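Local coordinates for protein angiotensin-converting enzyme (Anopheles gambiae, PDB 6S1Y) that is a zinc metallopeptidase of the angiotensin-converting enzyme family from a malaria mosquito and probably cleaves short peptides in a deep central cleft, at residues A111-N116 and E169-Y174; F122-D127 and K153-Q158; K270-V275 and K417-Y422; L315-D320 and K342-V347. All blocks are in the same frame, centred on the assembly; numbering follows the deposited sequence.

Contact 1: A111-N116 and E169-Y174; sequences ASMESN and ESFQKY
Ser170 opens the contact on helix 168-184. Its OG lies 3.0 Å from Ser112 OG, and the two hydroxyls share a hydrogen bond. Either serine could be the donor. Ser170 CB also rests 3.9 Å from Met113 CG, at the root of the methionine side chain. Phe171 comes next and receives the sulfur. Met113 SD is 3.7 Å from Phe171 CB and lies at the edge of the ring, near its plane. The sulfur is 5.2 Å from the Phe171 ring centroid, which makes this a Met-aromatic contact of the edge type. One turn after Ser170, Tyr174 takes the methyl group. Met113 CE approaches Tyr174 CD2 to 3.7 Å, and the two side chains cross at about a right angle. The bend of Met113 at its last torsion (chi3 -78°) turns CE from Phe171 toward Tyr174. One methionine thus spans three residues of the facing helix. The phenol end of Tyr174 has its own partner, since OH hydrogen-bonds Asp491. The helices run roughly antiparallel, with their local axes 9.3 Å apart and their directions at 144°. Helix 486-489 borders the same pair: Met113 touches Ser489, and Phe171 touches Val488. The contact therefore joins helices 100-119 and 168-184 in the largely helical body of the enzyme, with helix 486-489 alongside.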
# COMPACT_ATOMS: atom_id res chain seq x y z
N ALA A 111 -16.35 0.52 -10.56
CA ALA A 111 -16.16 -0.74 -11.27
C ALA A 111 -15.80 -0.50 -12.73
O ALA A 111 -15.02 -1.25 -13.32
CB ALA A 111 -17.43 -1.59 -11.17
N SER A 112 -16.34 0.56 -13.33
CA SER A 112 -15.99 0.87 -14.71
C SER A 112 -14.51 1.21 -14.85
O SER A 112 -13.86 0.77 -15.80
CB SER A 112 -16.86 2.02 -15.20
OG SER A 112 -16.35 2.47 -16.44
N MET A 113 -13.96 1.99 -13.90
CA MET A 113 -12.53 2.27 -13.92
C MET A 113 -11.71 1.01 -13.65
O MET A 113 -10.77 0.69 -14.39
CB MET A 113 -12.18 3.35 -12.88
CG MET A 113 -12.90 4.66 -13.08
SD MET A 113 -12.21 5.99 -12.08
CE MET A 113 -12.90 5.62 -10.47
N GLU A 114 -12.04 0.29 -12.57
CA GLU A 114 -11.25 -0.87 -12.15
C GLU A 114 -11.27 -1.95 -13.22
O GLU A 114 -10.24 -2.56 -13.52
CB GLU A 114 -11.79 -1.39 -10.81
CG GLU A 114 -11.17 -2.71 -10.29
CD GLU A 114 -11.54 -3.00 -8.83
OE1 GLU A 114 -12.60 -2.52 -8.37
OE2 GLU A 114 -10.74 -3.68 -8.14
N SER A 115 -12.43 -2.15 -13.84
CA SER A 115 -12.53 -3.13 -14.91
C SER A 115 -11.63 -2.78 -16.08
O SER A 115 -10.98 -3.65 -16.66
CB SER A 115 -13.99 -3.22 -15.37
OG SER A 115 -14.06 -3.94 -16.59
N ASN A 116 -11.62 -1.50 -16.47
CA ASN A 116 -10.77 -1.06 -17.57
C ASN A 116 -9.30 -1.32 -17.25
O ASN A 116 -8.54 -1.78 -18.11
CB ASN A 116 -11.05 0.42 -17.85
CG ASN A 116 -10.10 1.02 -18.83
OD1 ASN A 116 -9.11 1.65 -18.45
ND2 ASN A 116 -10.37 0.84 -20.12
N GLU A 169 -14.55 10.13 -17.70
CA GLU A 169 -15.94 10.41 -17.35
C GLU A 169 -16.42 9.58 -16.16
O GLU A 169 -17.12 10.09 -15.28
CB GLU A 169 -16.84 10.19 -18.57
CG GLU A 169 -16.24 10.80 -19.85
CD GLU A 169 -17.28 11.05 -20.92
OE1 GLU A 169 -17.18 12.09 -21.61
OE2 GLU A 169 -18.21 10.22 -21.06
N SER A 170 -16.06 8.29 -16.12
CA SER A 170 -16.39 7.51 -14.93
C SER A 170 -15.74 8.12 -13.70
O SER A 170 -16.36 8.20 -12.63
CB SER A 170 -15.95 6.05 -15.09
OG SER A 170 -16.50 5.49 -16.28
N PHE A 171 -14.48 8.54 -13.81
CA PHE A 171 -13.83 9.21 -12.69
C PHE A 171 -14.60 10.46 -12.27
O PHE A 171 -14.80 10.70 -11.07
CB PHE A 171 -12.39 9.59 -13.04
CG PHE A 171 -11.65 10.27 -11.93
CD1 PHE A 171 -10.96 9.54 -10.99
CD2 PHE A 171 -11.65 11.65 -11.83
CE1 PHE A 171 -10.26 10.18 -9.95
CE2 PHE A 171 -10.98 12.29 -10.82
CZ PHE A 171 -10.26 11.56 -9.87
N GLN A 172 -15.03 11.27 -13.23
CA GLN A 172 -15.72 12.51 -12.87
C GLN A 172 -17.02 12.21 -12.13
O GLN A 172 -17.37 12.89 -11.16
CB GLN A 172 -15.99 13.35 -14.11
CG GLN A 172 -16.62 14.70 -13.81
CD GLN A 172 -15.75 15.54 -12.91
OE1 GLN A 172 -14.52 15.61 -13.10
NE2 GLN A 172 -16.35 16.17 -11.92
N LYS A 173 -17.74 11.17 -12.58
CA LYS A 173 -18.96 10.75 -11.90
C LYS A 173 -18.65 10.25 -10.50
O LYS A 173 -19.37 10.55 -9.54
CB LYS A 173 -19.65 9.67 -12.72
CG LYS A 173 -20.85 9.03 -12.01
CD LYS A 173 -21.96 10.03 -11.74
CE LYS A 173 -22.63 10.49 -13.03
NZ LYS A 173 -23.64 11.55 -12.77
N TYR A 174 -17.58 9.47 -10.36
CA TYR A 174 -17.19 8.98 -9.04
C TYR A 174 -16.89 10.13 -8.10
O TYR A 174 -17.26 10.09 -6.92
CB TYR A 174 -15.97 8.08 -9.20
CG TYR A 174 -14.98 8.05 -8.05
CD1 TYR A 174 -15.32 7.51 -6.81
CD2 TYR A 174 -13.69 8.50 -8.23
CE1 TYR A 174 -14.39 7.46 -5.78
CE2 TYR A 174 -12.75 8.45 -7.21
CZ TYR A 174 -13.10 7.92 -5.99
OH TYR A 174 -12.13 7.87 -5.00

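Contact 2: F122-D127 and K153-Q158; sequences FCAYGD and KYYWVQ
Tyr125 and Tyr154 meet at a slant, their ring planes 48° apart. Tyr125 CD1 comes within 3.6 Å of Tyr154 CG, while the centroids stay 5.3 Å apart. Tyr154 reaches on past this partner to the loop backbone. Its OH donates to Cys123 O at 2.7 Å, from above the carbonyl plane and not along a lone pair. Cys123 O itself lies at the edge of the Tyr154 ring. Tyr155 leaves the same helix beside Tyr154, and Tyr154 CD2 sits over the centre of one Tyr155 face. The Tyr155 hydroxyl plays the other role: it accepts from Tyr125 N at 2.9 Å, in a nearly straight bond (177°). Two neighbouring phenols thus hold two loop peptides, one as donor and one as acceptor. Gln158 lies one turn after Tyr154 and lays CG over a face of its ring. Its amide stands almost perpendicular to the Phe122 ring, with OE1 at the ring edge, and Gln158 CB is 3.9 Å from Phe122 CD1. A bend at chi2 (-76°) helps bring OE1 to a water, which donates to Gln158 OE1 at 2.7 Å and accepts from Cys123 N. The disulfide Cys123-Cys131 and backbone hydrogen bonds between Phe122 and Leu133 and between Ala124 and Lys130 tie the segment to the return part of the loop. Tyr125 itself sits in a type II beta turn, Ala124 to Asp127, with Gly126 at positive phi. This is a disulfide-closed beta-turn loop docked on helix 149-163.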
# COMPACT_ATOMS: atom_id res chain seq x y z
N PHE A 122 -1.88 -5.60 -24.32
CA PHE A 122 -0.97 -4.78 -25.12
C PHE A 122 -0.23 -5.61 -26.15
O PHE A 122 0.07 -6.79 -25.92
CB PHE A 122 0.03 -4.06 -24.20
CG PHE A 122 -0.63 -3.27 -23.13
CD1 PHE A 122 -1.07 -1.97 -23.38
CD2 PHE A 122 -0.88 -3.82 -21.89
CE1 PHE A 122 -1.70 -1.23 -22.39
CE2 PHE A 122 -1.51 -3.09 -20.89
CZ PHE A 122 -1.93 -1.79 -21.15
N CYS A 123 0.09 -4.96 -27.27
CA CYS A 123 0.95 -5.53 -28.29
C CYS A 123 2.43 -5.34 -27.95
O CYS A 123 2.84 -4.30 -27.43
CB CYS A 123 0.64 -4.90 -29.65
SG CYS A 123 -1.03 -5.26 -30.27
N ALA A 124 3.22 -6.36 -28.24
CA ALA A 124 4.63 -6.30 -27.90
C ALA A 124 5.33 -5.24 -28.74
O ALA A 124 4.97 -4.97 -29.90
CB ALA A 124 5.29 -7.66 -28.10
N TYR A 125 6.33 -4.60 -28.12
CA TYR A 125 7.17 -3.64 -28.82
C TYR A 125 7.76 -4.31 -30.04
O TYR A 125 8.45 -5.33 -29.93
CB TYR A 125 8.27 -3.13 -27.87
CG TYR A 125 9.19 -2.06 -28.42
CD1 TYR A 125 8.70 -0.82 -28.78
CD2 TYR A 125 10.55 -2.28 -28.52
CE1 TYR A 125 9.53 0.16 -29.26
CE2 TYR A 125 11.40 -1.29 -28.99
CZ TYR A 125 10.88 -0.07 -29.36
OH TYR A 125 11.68 0.94 -29.84
N GLY A 126 7.47 -3.76 -31.21
CA GLY A 126 8.01 -4.28 -32.45
C GLY A 126 7.33 -5.51 -33.02
O GLY A 126 7.70 -5.94 -34.13
N ASP A 127 6.34 -6.09 -32.32
CA ASP A 127 5.60 -7.26 -32.82
C ASP A 127 4.10 -7.11 -32.63
O ASP A 127 3.55 -7.54 -31.61
CB ASP A 127 6.10 -8.53 -32.15
CG ASP A 127 5.46 -9.78 -32.75
OD1 ASP A 127 4.78 -9.65 -33.79
OD2 ASP A 127 5.62 -10.88 -32.19
N LYS A 153 9.74 3.45 -22.88
CA LYS A 153 8.86 4.57 -23.19
C LYS A 153 7.60 4.11 -23.92
O LYS A 153 6.49 4.54 -23.59
CB LYS A 153 9.64 5.61 -24.00
CG LYS A 153 8.77 6.63 -24.65
CD LYS A 153 9.57 7.85 -25.05
CE LYS A 153 10.51 7.57 -26.19
NZ LYS A 153 11.58 8.63 -26.21
N TYR A 154 7.76 3.21 -24.90
CA TYR A 154 6.60 2.66 -25.60
C TYR A 154 5.60 2.05 -24.61
O TYR A 154 4.41 2.37 -24.63
CB TYR A 154 7.05 1.61 -26.63
CG TYR A 154 5.94 0.70 -27.14
CD1 TYR A 154 5.12 1.09 -28.18
CD2 TYR A 154 5.73 -0.56 -26.58
CE1 TYR A 154 4.11 0.26 -28.65
CE2 TYR A 154 4.73 -1.39 -27.04
CZ TYR A 154 3.92 -0.98 -28.08
OH TYR A 154 2.91 -1.80 -28.55
N TYR A 155 6.07 1.19 -23.71
CA TYR A 155 5.12 0.55 -22.81
C TYR A 155 4.54 1.54 -21.82
O TYR A 155 3.38 1.41 -21.42
CB TYR A 155 5.77 -0.62 -22.07
CG TYR A 155 6.00 -1.84 -22.95
CD1 TYR A 155 4.93 -2.60 -23.46
CD2 TYR A 155 7.29 -2.25 -23.27
CE1 TYR A 155 5.15 -3.72 -24.25
CE2 TYR A 155 7.52 -3.34 -24.07
CZ TYR A 155 6.46 -4.08 -24.56
OH TYR A 155 6.73 -5.17 -25.34
N TRP A 156 5.33 2.50 -21.37
CA TRP A 156 4.79 3.53 -20.48
C TRP A 156 3.63 4.25 -21.16
O TRP A 156 2.53 4.37 -20.60
CB TRP A 156 5.89 4.50 -20.07
CG TRP A 156 5.51 5.47 -19.00
CD1 TRP A 156 5.91 5.44 -17.69
CD2 TRP A 156 4.69 6.63 -19.13
NE1 TRP A 156 5.38 6.51 -17.00
CE2 TRP A 156 4.62 7.25 -17.86
CE3 TRP A 156 3.99 7.21 -20.20
CZ2 TRP A 156 3.87 8.41 -17.63
CZ3 TRP A 156 3.24 8.36 -19.97
CH2 TRP A 156 3.19 8.95 -18.70
N VAL A 157 3.85 4.69 -22.41
CA VAL A 157 2.82 5.38 -23.18
C VAL A 157 1.60 4.49 -23.42
O VAL A 157 0.45 4.93 -23.26
CB VAL A 157 3.40 5.89 -24.51
CG1 VAL A 157 2.28 6.39 -25.44
CG2 VAL A 157 4.44 7.00 -24.23
N GLN A 158 1.83 3.24 -23.83
CA GLN A 158 0.73 2.30 -23.99
C GLN A 158 -0.09 2.17 -22.71
O GLN A 158 -1.32 2.27 -22.73
CB GLN A 158 1.28 0.93 -24.38
CG GLN A 158 1.84 0.89 -25.79
CD GLN A 158 0.76 0.84 -26.83
OE1 GLN A 158 -0.24 0.11 -26.69
NE2 GLN A 158 0.93 1.61 -27.90
O HOH W 1 -1.00 -2.26 -27.74

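Contact 3: K270-V275 and K417-Y422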
# COMPACT_ATOMS: atom_id res chain seq x y z
N LYS A 270 30.82 -5.60 -5.08
CA LYS A 270 30.71 -6.14 -3.74
C LYS A 270 29.35 -6.82 -3.58
O LYS A 270 28.44 -6.60 -4.39
CB LYS A 270 30.89 -5.06 -2.68
CG LYS A 270 32.31 -4.50 -2.63
CD LYS A 270 33.16 -5.23 -1.61
CE LYS A 270 34.60 -4.81 -1.68
NZ LYS A 270 34.96 -3.89 -0.58
N LYS A 271 29.23 -7.65 -2.55
CA LYS A 271 28.03 -8.45 -2.37
C LYS A 271 26.79 -7.59 -2.53
O LYS A 271 26.67 -6.50 -1.96
CB LYS A 271 28.03 -9.11 -0.99
CG LYS A 271 26.94 -10.13 -0.84
CD LYS A 271 27.30 -11.40 -1.58
CE LYS A 271 26.14 -12.37 -1.62
NZ LYS A 271 26.49 -13.58 -2.37
N LEU A 272 25.85 -8.11 -3.32
CA LEU A 272 24.54 -7.53 -3.54
C LEU A 272 23.47 -8.42 -2.89
O LEU A 272 23.72 -9.58 -2.54
CB LEU A 272 24.27 -7.36 -5.03
CG LEU A 272 25.33 -6.50 -5.74
CD1 LEU A 272 25.00 -6.34 -7.20
CD2 LEU A 272 25.45 -5.12 -5.10
N LEU A 273 22.28 -7.87 -2.72
CA LEU A 273 21.27 -8.48 -1.88
C LEU A 273 19.95 -8.74 -2.61
O LEU A 273 18.88 -8.61 -2.01
CB LEU A 273 21.01 -7.60 -0.65
CG LEU A 273 22.22 -7.43 0.26
CD1 LEU A 273 21.97 -6.22 1.14
CD2 LEU A 273 22.46 -8.67 1.09
N ASP A 274 20.01 -9.08 -3.90
CA ASP A 274 18.85 -9.60 -4.62
C ASP A 274 18.95 -11.13 -4.64
O ASP A 274 19.83 -11.70 -5.28
CB ASP A 274 18.77 -9.04 -6.03
CG ASP A 274 17.47 -9.42 -6.73
OD1 ASP A 274 16.69 -10.20 -6.13
OD2 ASP A 274 17.23 -8.94 -7.87
N VAL A 275 18.02 -11.78 -3.94
CA VAL A 275 18.02 -13.22 -3.76
C VAL A 275 17.15 -13.92 -4.80
O VAL A 275 16.82 -15.10 -4.64
CB VAL A 275 17.61 -13.61 -2.35
CG1 VAL A 275 18.43 -12.88 -1.34
CG2 VAL A 275 16.12 -13.33 -2.12
N LYS A 417 27.78 -2.95 3.43
CA LYS A 417 26.74 -2.30 4.22
C LYS A 417 26.12 -1.11 3.48
O LYS A 417 24.90 -0.89 3.60
CB LYS A 417 27.31 -1.91 5.58
CG LYS A 417 27.21 -3.07 6.56
CD LYS A 417 28.18 -2.95 7.73
CE LYS A 417 28.04 -1.63 8.46
NZ LYS A 417 28.67 -1.72 9.83
N ILE A 418 26.90 -0.37 2.69
CA ILE A 418 26.33 0.71 1.89
C ILE A 418 25.39 0.14 0.82
O ILE A 418 24.26 0.62 0.66
CB ILE A 418 27.45 1.57 1.27
CG1 ILE A 418 28.34 2.21 2.36
CG2 ILE A 418 26.88 2.66 0.40
CD1 ILE A 418 27.61 3.13 3.31
N ASN A 419 25.82 -0.89 0.09
CA ASN A 419 24.93 -1.53 -0.88
C ASN A 419 23.61 -1.92 -0.22
O ASN A 419 22.53 -1.79 -0.83
CB ASN A 419 25.54 -2.79 -1.49
CG ASN A 419 26.58 -2.50 -2.55
OD1 ASN A 419 26.64 -1.40 -3.10
ND2 ASN A 419 27.42 -3.50 -2.85
N GLN A 420 23.67 -2.41 1.02
CA GLN A 420 22.48 -2.81 1.75
C GLN A 420 21.61 -1.60 2.10
O GLN A 420 20.41 -1.59 1.82
CB GLN A 420 22.90 -3.56 3.02
CG GLN A 420 21.75 -3.96 3.94
CD GLN A 420 22.22 -4.39 5.32
OE1 GLN A 420 23.42 -4.63 5.55
NE2 GLN A 420 21.29 -4.49 6.26
N PHE A 421 22.21 -0.58 2.73
CA PHE A 421 21.46 0.63 3.05
C PHE A 421 20.86 1.26 1.80
O PHE A 421 19.74 1.79 1.81
CB PHE A 421 22.38 1.66 3.74
CG PHE A 421 23.03 1.18 5.02
CD1 PHE A 421 22.47 0.16 5.78
CD2 PHE A 421 24.21 1.75 5.45
CE1 PHE A 421 23.10 -0.29 6.97
CE2 PHE A 421 24.85 1.33 6.63
CZ PHE A 421 24.29 0.31 7.39
N TYR A 422 21.62 1.25 0.70
CA TYR A 422 21.15 1.84 -0.55
C TYR A 422 19.92 1.11 -1.05
O TYR A 422 18.89 1.73 -1.32
CB TYR A 422 22.27 1.78 -1.58
CG TYR A 422 21.90 2.35 -2.91
CD1 TYR A 422 21.77 3.74 -3.08
CD2 TYR A 422 21.66 1.52 -4.00
CE1 TYR A 422 21.42 4.28 -4.31
CE2 TYR A 422 21.33 2.05 -5.25
CZ TYR A 422 21.21 3.43 -5.39
OH TYR A 422 20.87 3.98 -6.59
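The loop that leads into helix 276-281 packs here against one flank of helix 414-429. Asn419 supplies the polar link. Its ND2 donates to Lys271 O at 3.2 Å, and the N-H points fairly straight at the oxygen (159°). The acceptor lies close to the Asn419 amide plane. The donor stands 48° out of the Lys271 carbonyl plane. Leu272 runs obliquely past the same amide, and its CD2 methyl is 3.4 Å from Asn419 ND2. Lys270 CB lies 3.8 Å from Asn419 ND2, whereas its amine turns away to a salt bridge with Asp413. The apolar part follows at Leu273 and Gln420. Leu273 CD1 rests 3.4 Å from Gln420 CB, and Gln420 CG is 3.6 Å from the same methyl. Gln420 CG stands opposite its backbone N (chi1 176°), which sets the CB-CG part of its chain alongside Leu273. Asn419 OD1 bonds Thr265 OG1, and Asn419 ND2 also bonds Phe267 O, so both ends of the amide are held. Pro398 of helix 398-403 touches both Leu273 and Gln420. Val275 ends the loop at the N-cap position of the next helix. The contact is thus built on a buried asparagine side chain bonded to the main-chain carbonyls of Phe267 and Lys271, joining the loop before helix 276-281 to helix 414-429.

Contact 4: L315-D320 and K342-V347; sequences LEKPTD and KQCTRV
Thr345 and Leu315 form the direct bond of this contact. Thr345 OG1 donates to Leu315 O at 2.8 Å. The hydroxyl approaches from above the carbonyl plane, 41° out of it. With OG1 opposite the carbonyl carbon of its own residue (chi1 -45°), the hydroxyl reaches the neighbouring loop. A water gives the second link. It accepts from Lys317 N at 2.9 Å and donates to Thr345 O at 2.7 Å. Thr345 is therefore joined to segment 315-320 through its side chain and through its backbone. The third link is apolar. Lys317 CB lies 3.9 Å from Cys344 CB, and Lys317 CG is 4.0 Å from Cys344 SG. Cys344 is also the centre of an inverse gamma turn. The extended lysine chain runs on past the sulfur to end with NZ on Asp136 O, and the disulfide to Cys326 fixes the sulfur beside the lysine CB and CG. Gln343 turns its amide another way: NE2 bonds Glu351 of helix 349-368, which carries the zinc ligands His357 and His361, and the side chain also touches Glu358. The contact lies where the antiparallel hairpin 329-332/339-342 runs into this helix: two loops joined next to a disulfide, beside the HExxH helix of a zinc peptidase.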
# COMPACT_ATOMS: atom_id res chain seq x y z
N LEU A 315 -3.25 -18.07 -5.45
CA LEU A 315 -1.86 -17.70 -5.21
C LEU A 315 -0.99 -17.72 -6.46
O LEU A 315 0.21 -17.46 -6.35
CB LEU A 315 -1.22 -18.65 -4.18
CG LEU A 315 -2.05 -18.97 -2.94
CD1 LEU A 315 -1.28 -19.91 -2.02
CD2 LEU A 315 -2.41 -17.72 -2.19
N GLU A 316 -1.55 -18.05 -7.61
CA GLU A 316 -0.88 -17.91 -8.90
C GLU A 316 -1.90 -17.30 -9.84
O GLU A 316 -3.11 -17.37 -9.58
CB GLU A 316 -0.41 -19.23 -9.52
CG GLU A 316 0.59 -20.04 -8.72
CD GLU A 316 1.44 -20.99 -9.59
OE1 GLU A 316 1.10 -21.21 -10.78
OE2 GLU A 316 2.46 -21.49 -9.08
N LYS A 317 -1.43 -16.73 -10.95
CA LYS A 317 -2.35 -16.28 -11.99
C LYS A 317 -3.00 -17.50 -12.64
O LYS A 317 -2.29 -18.39 -13.13
CB LYS A 317 -1.63 -15.46 -13.06
CG LYS A 317 -2.58 -14.67 -13.96
CD LYS A 317 -1.80 -13.90 -15.04
CE LYS A 317 -2.70 -13.15 -16.01
NZ LYS A 317 -1.92 -12.56 -17.14
N PRO A 318 -4.33 -17.58 -12.68
CA PRO A 318 -4.98 -18.68 -13.40
C PRO A 318 -4.56 -18.72 -14.86
O PRO A 318 -4.26 -17.70 -15.47
CB PRO A 318 -6.47 -18.36 -13.28
CG PRO A 318 -6.58 -17.54 -12.03
CD PRO A 318 -5.30 -16.72 -11.99
N THR A 319 -4.59 -19.92 -15.43
CA THR A 319 -4.10 -20.17 -16.78
C THR A 319 -5.23 -20.30 -17.80
O THR A 319 -4.98 -20.68 -18.95
CB THR A 319 -3.24 -21.44 -16.78
OG1 THR A 319 -3.90 -22.48 -16.03
CG2 THR A 319 -1.87 -21.19 -16.16
N ASP A 320 -6.47 -19.99 -17.41
CA ASP A 320 -7.64 -20.29 -18.23
C ASP A 320 -8.17 -19.08 -18.99
O ASP A 320 -9.26 -19.15 -19.56
CB ASP A 320 -8.74 -20.89 -17.35
CG ASP A 320 -9.24 -19.92 -16.30
OD1 ASP A 320 -8.96 -18.70 -16.39
OD2 ASP A 320 -9.90 -20.39 -15.35
N LYS A 342 -5.57 -13.22 -2.84
CA LYS A 342 -5.60 -13.35 -4.29
C LYS A 342 -4.37 -12.60 -4.80
O LYS A 342 -4.30 -11.37 -4.70
CB LYS A 342 -6.90 -12.78 -4.86
CG LYS A 342 -6.99 -12.82 -6.37
CD LYS A 342 -8.44 -12.65 -6.85
CE LYS A 342 -9.10 -11.38 -6.29
NZ LYS A 342 -8.60 -10.14 -6.95
N GLN A 343 -3.40 -13.35 -5.30
CA GLN A 343 -2.14 -12.78 -5.73
C GLN A 343 -1.64 -13.54 -6.95
O GLN A 343 -1.59 -14.77 -6.94
CB GLN A 343 -1.09 -12.84 -4.61
CG GLN A 343 0.22 -12.12 -4.96
CD GLN A 343 1.15 -11.98 -3.78
OE1 GLN A 343 0.74 -12.04 -2.62
NE2 GLN A 343 2.44 -11.78 -4.07
N CYS A 344 -1.26 -12.79 -7.98
CA CYS A 344 -0.69 -13.39 -9.18
C CYS A 344 0.83 -13.49 -8.99
O CYS A 344 1.64 -12.94 -9.72
CB CYS A 344 -1.11 -12.62 -10.42
SG CYS A 344 -2.95 -12.61 -10.61
N THR A 345 1.17 -14.29 -7.98
CA THR A 345 2.54 -14.44 -7.50
C THR A 345 3.52 -14.89 -8.58
O THR A 345 3.24 -15.80 -9.36
CB THR A 345 2.56 -15.45 -6.35
OG1 THR A 345 1.48 -15.17 -5.45
CG2 THR A 345 3.88 -15.37 -5.58
N ARG A 346 4.69 -14.27 -8.56
CA ARG A 346 5.84 -14.68 -9.37
C ARG A 346 7.02 -14.93 -8.44
O ARG A 346 7.04 -14.48 -7.30
CB ARG A 346 6.17 -13.62 -10.41
CG ARG A 346 4.99 -13.34 -11.35
CD ARG A 346 4.91 -14.40 -12.43
NE ARG A 346 5.94 -14.17 -13.43
CZ ARG A 346 6.16 -14.95 -14.49
NH1 ARG A 346 5.43 -16.03 -14.68
NH2 ARG A 346 7.14 -14.64 -15.34
N VAL A 347 8.00 -15.68 -8.92
CA VAL A 347 9.10 -16.14 -8.08
C VAL A 347 10.23 -15.12 -8.23
O VAL A 347 11.09 -15.23 -9.11
CB VAL A 347 9.56 -17.56 -8.45
CG1 VAL A 347 10.76 -17.96 -7.61
CG2 VAL A 347 8.43 -18.58 -8.22
O HOH W 2 1.39 -16.17 -11.30

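In the fold
Contact 1 is the buried one, with helix facing helix; contacts 2, 3 and 4 are partly buried. Contacts 2 and 3 each set a loop against a helix, while contact 4 joins two loops. Chemistry follows place. Contact 1 depends on sulfur and rings, with one serine pair. Contacts 2 to 4 use side chains to hold backbone groups, and 2 and 4 add a bridging water and a disulfide cysteine. Contact 1 uses helix 100-119 and contact 2 the loop that follows it; their second helices, 168-184 and 149-163, are consecutive. Contacts 1 and 3 lie on opposite sides of the chain's centre. In contact 4 the Gln343 side chain is about 10 Å from the zinc ion.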